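Putative cytosine/guanine deaminase (PDB 2PAJ) catalyses the zinc-dependent hydrolytic deamination of 2-amino-4-hydroxypteridines to 2,4-dihydroxypteridines, releasing ammonium, as an isoxanthopterin deaminase of the amidohydrolase superfamily. Local coordinates at residues A[117-128]-A[457-467]; A[20-30]-A[396-407]. All blocks are in the same frame, centred on the assembly; numbering follows the deposited sequence.

From the N terminus, the chain first passes through 20-30, which starts at the end of strand 19-20 and runs on as a loop, and then enters the amidohydrolase barrel, where 117-128 forms most of helix 112-127. Interaction 2 closes its loop when 396-407, the exit from helix 383-398, returns to 20-30 across 365 intervening residues. Interaction 1 closes a loop of 328 residues, when 457-467 leads from strand 451-455 into the C-terminal helix 464-483. The segments alternate along the sequence, so the two loops cross and neither nests in the other. Interaction 1 binds the C-terminal region to an early barrel helix; interaction 2 ties the N-terminal region to the late barrel. Their centres lie 28 Å apart.

Interaction 1. Residues A[117-128]-A[457-467]; sequences LAARIGLIELAR and DLIEGVDIKEL
Leu-467 puts its two methyl branches against different parts of helix 112-127, and it buries more surface here than any other residue of the contact. CD2 lies 3.8 Å from Leu-117 CD1, the two leucines sliding past each other in opposite directions, and 3.9 Å from Ile-121 CG1. CD1 instead crosses the side chain of Ile-124 at CG1, 4.1 Å away. Ile-124 continues the apolar row, its terminal CD1 meeting Val-462 CG1 tip to tip. Further along, Ala-127 CB receives Ile-459 CD1 at 3.9 Å. Ile-124, Ala-127 and Ile-459 are all buried, which marks this as the closely packed side.

Helix 112-127 is the beta-alpha-beta crossover helix between the parallel strands 67-73 and 131-136 of the amidohydrolase TIM barrel, and the C-terminal helix 464-483 packs against the side of it that carries Leu-117, Ile-121 and Ile-124. Asp-463 caps the start of that C-terminal helix, its OD1 accepting from Glu-466 N at 2.8 Å.

The margins are more polar and more open. Arg-120, extended from CG to NE with chi1 at -170°, carries NH2 to 2.8 Å from Gly-461 O in the type II turn 459-462, whose Glu-460 and Gly-461 are exposed; the oxygen lies at the guanidinium edge, near its plane. At the far end, the side chain of Arg-128 is less certainly placed; as modelled, its NH1 comes obliquely to CD1 of the solvent-exposed Ile-464. The carboxylate of Asp-457, also at this end, is engaged by a salt bridge to Arg-440.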
loop_
_atom_site.group_PDB
_atom_site.type_symbol
_atom_site.label_atom_id
_atom_site.label_comp_id
_atom_site.label_asym_id
_atom_site.label_seq_id
_atom_site.Cartn_x
_atom_site.Cartn_y
_atom_site.Cartn_z
ATOM N N LEU A 117 -9.147 -15.838 2.413
ATOM C CA LEU A 117 -9.065 -15.542 3.830
ATOM C C LEU A 117 -7.849 -14.681 4.146
ATOM O O LEU A 117 -7.960 -13.682 4.852
ATOM C CB LEU A 117 -8.981 -16.838 4.629
ATOM C CG LEU A 117 -9.036 -16.689 6.148
ATOM C CD1 LEU A 117 -10.444 -16.269 6.589
ATOM C CD2 LEU A 117 -8.649 -18.011 6.780
ATOM N N ALA A 118 -6.692 -15.072 3.622
ATOM C CA ALA A 118 -5.456 -14.333 3.847
ATOM C C ALA A 118 -5.593 -12.886 3.391
ATOM O O ALA A 118 -5.154 -11.957 4.073
ATOM C CB ALA A 118 -4.311 -15.002 3.103
ATOM N N ALA A 119 -6.204 -12.707 2.227
ATOM C CA ALA A 119 -6.409 -11.393 1.646
ATOM C C ALA A 119 -7.335 -10.591 2.523
ATOM O O ALA A 119 -7.063 -9.427 2.818
ATOM C CB ALA A 119 -7.001 -11.526 0.257
ATOM N N ARG A 120 -8.433 -11.211 2.946
ATOM C CA ARG A 120 -9.384 -10.512 3.795
ATOM C C ARG A 120 -8.694 -10.048 5.076
ATOM O O ARG A 120 -8.750 -8.873 5.425
ATOM C CB ARG A 120 -10.585 -11.408 4.112
ATOM C CG ARG A 120 -11.738 -10.666 4.782
ATOM C CD ARG A 120 -13.036 -11.453 4.651
ATOM N NE ARG A 120 -14.138 -10.910 5.450
ATOM C CZ ARG A 120 -14.665 -9.698 5.292
ATOM N NH1 ARG A 120 -14.193 -8.887 4.359
ATOM N NH2 ARG A 120 -15.660 -9.297 6.071
ATOM N N ILE A 121 -8.034 -10.973 5.761
ATOM C CA ILE A 121 -7.321 -10.653 6.991
ATOM C C ILE A 121 -6.393 -9.443 6.844
ATOM O O ILE A 121 -6.573 -8.430 7.511
ATOM C CB ILE A 121 -6.480 -11.847 7.470
ATOM C CG1 ILE A 121 -7.401 -12.955 7.990
ATOM C CG2 ILE A 121 -5.532 -11.393 8.555
ATOM C CD1 ILE A 121 -6.724 -14.329 8.159
ATOM N N GLY A 122 -5.398 -9.550 5.973
ATOM C CA GLY A 122 -4.458 -8.452 5.792
ATOM C C GLY A 122 -5.095 -7.151 5.358
ATOM O O GLY A 122 -4.614 -6.068 5.683
ATOM N N LEU A 123 -6.175 -7.266 4.599
ATOM C CA LEU A 123 -6.893 -6.104 4.094
ATOM C C LEU A 123 -7.621 -5.445 5.271
ATOM O O LEU A 123 -7.605 -4.225 5.419
ATOM C CB LEU A 123 -7.893 -6.561 3.027
ATOM C CG LEU A 123 -7.981 -5.868 1.666
ATOM C CD1 LEU A 123 -6.596 -5.654 1.075
ATOM C CD2 LEU A 123 -8.848 -6.725 0.752
ATOM N N ILE A 124 -8.245 -6.266 6.112
ATOM C CA ILE A 124 -8.965 -5.768 7.270
ATOM C C ILE A 124 -8.033 -5.062 8.258
ATOM O O ILE A 124 -8.349 -3.979 8.749
ATOM C CB ILE A 124 -9.667 -6.904 8.051
ATOM C CG1 ILE A 124 -10.706 -7.620 7.181
ATOM C CG2 ILE A 124 -10.343 -6.327 9.263
ATOM C CD1 ILE A 124 -11.863 -6.755 6.753
ATOM N N GLU A 125 -6.895 -5.671 8.569
ATOM C CA GLU A 125 -6.014 -5.041 9.528
ATOM C C GLU A 125 -5.380 -3.795 8.956
ATOM O O GLU A 125 -4.929 -2.915 9.687
ATOM C CB GLU A 125 -4.965 -6.026 10.071
ATOM C CG GLU A 125 -4.194 -6.860 9.081
ATOM C CD GLU A 125 -3.234 -7.847 9.779
ATOM O OE1 GLU A 125 -2.421 -7.380 10.609
ATOM O OE2 GLU A 125 -3.271 -9.080 9.500
ATOM N N LEU A 126 -5.405 -3.692 7.639
ATOM C CA LEU A 126 -4.843 -2.533 6.960
ATOM C C LEU A 126 -5.854 -1.393 6.985
ATOM O O LEU A 126 -5.488 -0.230 7.100
ATOM C CB LEU A 126 -4.502 -2.915 5.521
ATOM C CG LEU A 126 -3.305 -2.316 4.802
ATOM C CD1 LEU A 126 -2.155 -2.069 5.743
ATOM C CD2 LEU A 126 -2.906 -3.285 3.716
ATOM N N ALA A 127 -7.129 -1.742 6.880
ATOM C CA ALA A 127 -8.184 -0.742 6.881
ATOM C C ALA A 127 -8.343 -0.111 8.255
ATOM O O ALA A 127 -8.645 1.078 8.368
ATOM C CB ALA A 127 -9.500 -1.360 6.434
ATOM N N ARG A 128 -8.146 -0.897 9.310
ATOM C CA ARG A 128 -8.285 -0.337 10.645
ATOM C C ARG A 128 -7.024 0.342 11.158
ATOM O O ARG A 128 -6.911 0.638 12.339
ATOM C CB ARG A 128 -8.775 -1.397 11.629
ATOM C CG ARG A 128 -8.269 -2.768 11.355
ATOM C CD ARG A 128 -9.048 -3.786 12.164
ATOM N NE ARG A 128 -8.698 -3.773 13.582
ATOM C CZ ARG A 128 -9.587 -3.778 14.569
ATOM N NH1 ARG A 128 -10.885 -3.783 14.305
ATOM N NH2 ARG A 128 -9.175 -3.811 15.822
ATOM N N ASP A 457 -13.744 1.988 14.654
ATOM C CA ASP A 457 -13.112 0.689 14.429
ATOM C C ASP A 457 -14.039 -0.392 13.892
ATOM O O ASP A 457 -13.664 -1.550 13.876
ATOM C CB ASP A 457 -12.452 0.172 15.707
ATOM C CG ASP A 457 -11.442 1.138 16.276
ATOM O OD1 ASP A 457 -10.631 1.686 15.507
ATOM O OD2 ASP A 457 -11.451 1.340 17.503
ATOM N N LEU A 458 -15.246 -0.043 13.466
ATOM C CA LEU A 458 -16.148 -1.067 12.948
ATOM C C LEU A 458 -16.330 -1.008 11.448
ATOM O O LEU A 458 -16.600 0.051 10.877
ATOM C CB LEU A 458 -17.511 -0.982 13.624
ATOM C CG LEU A 458 -17.482 -1.231 15.137
ATOM C CD1 LEU A 458 -18.863 -0.940 15.722
ATOM C CD2 LEU A 458 -17.055 -2.670 15.432
ATOM N N ILE A 459 -16.188 -2.164 10.812
ATOM C CA ILE A 459 -16.350 -2.264 9.378
ATOM C C ILE A 459 -17.542 -3.150 9.074
ATOM O O ILE A 459 -17.718 -4.214 9.671
ATOM C CB ILE A 459 -15.105 -2.844 8.736
ATOM C CG1 ILE A 459 -13.890 -2.036 9.187
ATOM C CG2 ILE A 459 -15.240 -2.790 7.228
ATOM C CD1 ILE A 459 -12.609 -2.462 8.561
ATOM N N GLU A 460 -18.377 -2.695 8.154
ATOM C CA GLU A 460 -19.565 -3.445 7.776
ATOM C C GLU A 460 -19.184 -4.744 7.072
ATOM O O GLU A 460 -18.466 -4.732 6.066
ATOM C CB GLU A 460 -20.441 -2.580 6.875
ATOM C CG GLU A 460 -21.913 -2.632 7.213
ATOM C CD GLU A 460 -22.638 -1.357 6.796
ATOM O OE1 GLU A 460 -22.478 -0.938 5.619
ATOM O OE2 GLU A 460 -23.360 -0.775 7.652
ATOM N N GLY A 461 -19.656 -5.860 7.625
ATOM C CA GLY A 461 -19.357 -7.163 7.058
ATOM C C GLY A 461 -18.301 -7.946 7.821
ATOM O O GLY A 461 -18.055 -9.119 7.530
ATOM N N VAL A 462 -17.666 -7.320 8.805
ATOM C CA VAL A 462 -16.642 -8.027 9.555
ATOM C C VAL A 462 -17.046 -8.353 10.971
ATOM O O VAL A 462 -17.549 -7.501 11.697
ATOM C CB VAL A 462 -15.328 -7.235 9.632
ATOM C CG1 VAL A 462 -14.853 -6.838 8.237
ATOM C CG2 VAL A 462 -15.526 -6.014 10.511
ATOM N N ASP A 463 -16.812 -9.608 11.335
ATOM C CA ASP A 463 -17.079 -10.160 12.659
ATOM C C ASP A 463 -15.690 -10.599 13.114
ATOM O O ASP A 463 -15.195 -11.650 12.697
ATOM C CB ASP A 463 -17.997 -11.380 12.552
ATOM C CG ASP A 463 -18.296 -12.016 13.900
ATOM O OD1 ASP A 463 -17.359 -12.170 14.721
ATOM O OD2 ASP A 463 -19.468 -12.387 14.130
ATOM N N ILE A 464 -15.059 -9.786 13.951
ATOM C CA ILE A 464 -13.716 -10.072 14.425
ATOM C C ILE A 464 -13.545 -11.437 15.084
ATOM O O ILE A 464 -12.618 -12.175 14.752
ATOM C CB ILE A 464 -13.258 -8.970 15.382
ATOM C CG1 ILE A 464 -13.184 -7.644 14.628
ATOM C CG2 ILE A 464 -11.900 -9.308 15.984
ATOM C CD1 ILE A 464 -13.034 -6.465 15.546
ATOM N N LYS A 465 -14.426 -11.783 16.012
ATOM C CA LYS A 465 -14.303 -13.070 16.683
ATOM C C LYS A 465 -14.418 -14.198 15.683
ATOM O O LYS A 465 -13.713 -15.197 15.764
ATOM C CB LYS A 465 -15.383 -13.221 17.746
ATOM C CG LYS A 465 -15.194 -12.308 18.922
ATOM C CD LYS A 465 -16.363 -12.434 19.875
ATOM C CE LYS A 465 -16.260 -11.436 21.028
ATOM N NZ LYS A 465 -17.462 -11.534 21.899
ATOM N N GLU A 466 -15.321 -14.020 14.735
ATOM C CA GLU A 466 -15.553 -15.002 13.698
ATOM C C GLU A 466 -14.314 -15.151 12.835
ATOM O O GLU A 466 -13.841 -16.255 12.586
ATOM C CB GLU A 466 -16.710 -14.536 12.848
ATOM C CG GLU A 466 -17.433 -15.626 12.117
ATOM C CD GLU A 466 -18.809 -15.163 11.723
ATOM O OE1 GLU A 466 -18.918 -14.311 10.801
ATOM O OE2 GLU A 466 -19.776 -15.637 12.366
ATOM N N LEU A 467 -13.803 -14.024 12.366
ATOM C CA LEU A 467 -12.614 -14.021 11.541
ATOM C C LEU A 467 -11.467 -14.632 12.332
ATOM O O LEU A 467 -10.562 -15.238 11.761
ATOM C CB LEU A 467 -12.256 -12.592 11.145
ATOM C CG LEU A 467 -11.942 -12.349 9.667
ATOM C CD1 LEU A 467 -11.260 -10.996 9.509
ATOM C CD2 LEU A 467 -11.055 -13.460 9.133
#

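Interaction 2. Residues A[20-30]-A[396-407]; sequences IMTGGRGTADD and RVMGLDEVGKVA
Thr-22 and Val-406 bring the backbones of the two segments together where the N-terminal chain meets the amidohydrolase barrel: 20-30 starts at the end of strand 19-20 and runs on as a loop. Its partner, 396-407, leaves helix 383-398 on its way to strand 414-418. Val-406 N donates to Thr-22 O at 3.2 Å, with an N-H...O angle of 156°. The same oxygen receives a CA-H...O contact from Lys-405 CA. Val-406, centre of an inverse gamma turn, splits its branches: CG2, beside the backbone N, lies 3.6 Å from Met-21 O, whereas CG1 is directed to Ile-20 CG2. In Thr-22 it is CG2, not OG1, that faces the carbonyl O of Val-406.

Lys-405 runs extended beyond CG, its methylene chain passing Thr-22 O and Gly-23 O before NZ reaches Asp-30 OD1 at 2.9 Å, a salt bridge whose hydrogen bond is weak. Asp-30 comes from the opposite direction; chi1 of -175° turns its carboxylate away from its own backbone N. Its other oxygen, OD2, is taken by Arg-25 N at 2.7 Å, from above the carboxylate plane, so one carboxylate joins the loop 25-30 to Lys-405.

Arg-25 and Arg-396 bring like charges together, both side chains also touching His-388. Arg-25 is straight from CG to NE, while Arg-396 bends at chi3. Their planes are 34° apart, and the modelled closeness, which sets donor against donor, is doubtful at this resolution. A nearby carboxylate may offset some of the charge: Asp-30 OD2 is 4.9 Å from Arg-396 NH2.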
loop_
_atom_site.group_PDB
_atom_site.type_symbol
_atom_site.label_atom_id
_atom_site.label_comp_id
_atom_site.label_asym_id
_atom_site.label_seq_id
_atom_site.Cartn_x
_atom_site.Cartn_y
_atom_site.Cartn_z
ATOM N N ILE A 20 -5.246 18.908 11.656
ATOM C CA ILE A 20 -5.400 18.451 10.277
ATOM C C ILE A 20 -4.077 18.394 9.510
ATOM O O ILE A 20 -3.547 19.424 9.102
ATOM C CB ILE A 20 -6.344 19.378 9.476
ATOM C CG1 ILE A 20 -7.684 19.545 10.200
ATOM C CG2 ILE A 20 -6.587 18.787 8.100
ATOM C CD1 ILE A 20 -8.650 20.516 9.526
ATOM N N MET A 21 -3.544 17.195 9.312
ATOM C CA MET A 21 -2.305 17.051 8.549
ATOM C C MET A 21 -2.674 16.851 7.067
ATOM O O MET A 21 -3.496 16.006 6.726
ATOM C CB MET A 21 -1.486 15.873 9.080
ATOM C CG MET A 21 -1.129 15.959 10.572
ATOM S SD MET A 21 -0.443 17.537 11.160
ATOM C CE MET A 21 1.216 17.458 10.571
ATOM N N THR A 22 -2.062 17.644 6.196
ATOM C CA THR A 22 -2.356 17.615 4.772
ATOM C C THR A 22 -1.643 16.580 3.930
ATOM O O THR A 22 -2.094 16.252 2.833
ATOM C CB THR A 22 -2.035 18.953 4.130
ATOM O OG1 THR A 22 -2.456 20.008 4.998
ATOM C CG2 THR A 22 -2.779 19.083 2.795
ATOM N N GLY A 23 -0.532 16.070 4.431
ATOM C CA GLY A 23 0.220 15.114 3.654
ATOM C C GLY A 23 0.956 15.886 2.575
ATOM O O GLY A 23 1.253 15.356 1.512
ATOM N N GLY A 24 1.238 17.154 2.864
ATOM C CA GLY A 24 1.943 18.002 1.929
ATOM C C GLY A 24 3.428 18.007 2.217
ATOM O O GLY A 24 3.853 17.650 3.309
ATOM N N ARG A 25 4.220 18.424 1.238
ATOM C CA ARG A 25 5.667 18.468 1.384
ATOM C C ARG A 25 6.118 19.497 2.415
ATOM O O ARG A 25 7.314 19.758 2.556
ATOM C CB ARG A 25 6.320 18.764 0.025
ATOM C CG ARG A 25 5.763 17.912 -1.107
ATOM C CD ARG A 25 6.690 17.835 -2.328
ATOM N NE ARG A 25 6.156 16.951 -3.377
ATOM C CZ ARG A 25 6.841 16.537 -4.447
ATOM N NH1 ARG A 25 8.106 16.914 -4.637
ATOM N NH2 ARG A 25 6.262 15.738 -5.339
ATOM N N GLY A 26 5.158 20.091 3.119
ATOM C CA GLY A 26 5.481 21.076 4.134
ATOM C C GLY A 26 6.038 22.419 3.691
ATOM O O GLY A 26 6.564 23.163 4.511
ATOM N N THR A 27 5.936 22.752 2.414
ATOM C CA THR A 27 6.455 24.034 1.958
ATOM C C THR A 27 5.373 25.111 2.024
ATOM O O THR A 27 4.221 24.838 2.383
ATOM C CB THR A 27 6.984 23.956 0.503
ATOM O OG1 THR A 27 5.884 23.797 -0.407
ATOM C CG2 THR A 27 7.947 22.783 0.348
ATOM N N ALA A 28 5.751 26.338 1.684
ATOM C CA ALA A 28 4.808 27.450 1.696
ATOM C C ALA A 28 3.802 27.218 0.576
ATOM O O ALA A 28 2.645 27.646 0.653
ATOM C CB ALA A 28 5.543 28.767 1.485
ATOM N N ASP A 29 4.259 26.515 -0.454
ATOM C CA ASP A 29 3.433 26.198 -1.613
ATOM C C ASP A 29 2.549 25.021 -1.256
ATOM O O ASP A 29 1.369 24.986 -1.614
ATOM C CB ASP A 29 4.291 25.776 -2.808
ATOM C CG ASP A 29 5.663 26.437 -2.816
ATOM O OD1 ASP A 29 6.381 26.247 -3.832
ATOM O OD2 ASP A 29 6.037 27.134 -1.828
ATOM N N ASP A 30 3.136 24.064 -0.535
ATOM C CA ASP A 30 2.447 22.841 -0.152
ATOM C C ASP A 30 2.553 22.539 1.341
ATOM O O ASP A 30 3.357 21.705 1.752
ATOM C CB ASP A 30 3.030 21.683 -0.969
ATOM C CG ASP A 30 2.306 20.370 -0.742
ATOM O OD1 ASP A 30 1.128 20.399 -0.329
ATOM O OD2 ASP A 30 2.917 19.303 -1.001
ATOM N N ARG A 396 1.550 9.491 -5.676
ATOM C CA ARG A 396 2.198 9.945 -6.899
ATOM C C ARG A 396 3.133 8.895 -7.493
ATOM O O ARG A 396 3.440 8.929 -8.683
ATOM C CB ARG A 396 2.932 11.281 -6.669
ATOM C CG ARG A 396 1.973 12.503 -6.726
ATOM C CD ARG A 396 2.695 13.854 -6.951
ATOM N NE ARG A 396 3.511 14.280 -5.799
ATOM C CZ ARG A 396 3.083 15.031 -4.774
ATOM N NH1 ARG A 396 1.827 15.479 -4.716
ATOM N NH2 ARG A 396 3.919 15.342 -3.793
ATOM N N VAL A 397 3.569 7.952 -6.665
ATOM C CA VAL A 397 4.441 6.879 -7.124
ATOM C C VAL A 397 3.605 5.860 -7.902
ATOM O O VAL A 397 4.060 5.275 -8.888
ATOM C CB VAL A 397 5.150 6.204 -5.926
ATOM C CG1 VAL A 397 5.691 4.850 -6.324
ATOM C CG2 VAL A 397 6.285 7.107 -5.428
ATOM N N MET A 398 2.366 5.673 -7.471
ATOM C CA MET A 398 1.484 4.738 -8.141
ATOM C C MET A 398 0.625 5.435 -9.213
ATOM O O MET A 398 -0.187 4.803 -9.893
ATOM C CB MET A 398 0.611 4.004 -7.112
ATOM C CG MET A 398 1.417 3.245 -6.061
ATOM S SD MET A 398 0.702 1.697 -5.466
ATOM C CE MET A 398 -0.572 2.289 -4.441
ATOM N N GLY A 399 0.807 6.740 -9.367
ATOM C CA GLY A 399 0.061 7.457 -10.386
ATOM C C GLY A 399 -1.336 7.929 -10.031
ATOM O O GLY A 399 -2.053 8.457 -10.888
ATOM N N LEU A 400 -1.731 7.732 -8.779
ATOM C CA LEU A 400 -3.035 8.183 -8.310
ATOM C C LEU A 400 -2.888 9.605 -7.757
ATOM O O LEU A 400 -2.975 9.826 -6.549
ATOM C CB LEU A 400 -3.544 7.239 -7.228
ATOM C CG LEU A 400 -3.951 5.845 -7.707
ATOM C CD1 LEU A 400 -4.365 5.017 -6.508
ATOM C CD2 LEU A 400 -5.095 5.947 -8.712
ATOM N N ASP A 401 -2.692 10.555 -8.669
ATOM C CA ASP A 401 -2.465 11.954 -8.351
ATOM C C ASP A 401 -3.573 12.794 -7.726
ATOM O O ASP A 401 -3.315 13.903 -7.266
ATOM C CB ASP A 401 -1.926 12.654 -9.594
ATOM C CG ASP A 401 -0.707 11.955 -10.156
ATOM O OD1 ASP A 401 0.074 11.420 -9.344
ATOM O OD2 ASP A 401 -0.520 11.937 -11.391
ATOM N N GLU A 402 -4.801 12.302 -7.708
ATOM C CA GLU A 402 -5.861 13.073 -7.078
ATOM C C GLU A 402 -6.224 12.382 -5.773
ATOM O O GLU A 402 -7.344 12.506 -5.269
ATOM C CB GLU A 402 -7.074 13.187 -7.999
ATOM C CG GLU A 402 -6.869 14.174 -9.158
ATOM C CD GLU A 402 -8.150 14.446 -9.940
ATOM O OE1 GLU A 402 -8.843 13.470 -10.310
ATOM O OE2 GLU A 402 -8.468 15.631 -10.190
ATOM N N VAL A 403 -5.237 11.657 -5.239
ATOM C CA VAL A 403 -5.335 10.898 -3.984
ATOM C C VAL A 403 -4.096 11.174 -3.097
ATOM O O VAL A 403 -3.035 11.531 -3.602
ATOM C CB VAL A 403 -5.406 9.370 -4.272
ATOM C CG1 VAL A 403 -5.695 8.606 -2.999
ATOM C CG2 VAL A 403 -6.460 9.084 -5.316
ATOM N N GLY A 404 -4.247 11.023 -1.782
ATOM C CA GLY A 404 -3.132 11.229 -0.866
ATOM C C GLY A 404 -2.939 12.600 -0.227
ATOM O O GLY A 404 -1.921 12.852 0.411
ATOM N N LYS A 405 -3.911 13.489 -0.378
ATOM C CA LYS A 405 -3.797 14.830 0.180
ATOM C C LYS A 405 -5.119 15.353 0.710
ATOM O O LYS A 405 -6.144 15.261 0.039
ATOM C CB LYS A 405 -3.299 15.789 -0.886
ATOM C CG LYS A 405 -1.897 16.309 -0.691
ATOM C CD LYS A 405 -1.626 17.331 -1.769
ATOM C CE LYS A 405 -0.355 18.117 -1.547
ATOM N NZ LYS A 405 -0.338 19.273 -2.509
ATOM N N VAL A 406 -5.107 15.897 1.923
ATOM C CA VAL A 406 -6.338 16.454 2.463
ATOM C C VAL A 406 -6.332 17.916 1.991
ATOM O O VAL A 406 -5.917 18.824 2.715
ATOM C CB VAL A 406 -6.402 16.385 4.008
ATOM C CG1 VAL A 406 -7.799 16.771 4.487
ATOM C CG2 VAL A 406 -6.066 14.993 4.471
ATOM N N ALA A 407 -6.760 18.120 0.748
ATOM C CA ALA A 407 -6.816 19.443 0.149
ATOM C C ALA A 407 -8.055 19.493 -0.722
ATOM O O ALA A 407 -8.473 18.481 -1.263
ATOM C CB ALA A 407 -5.561 19.695 -0.680
#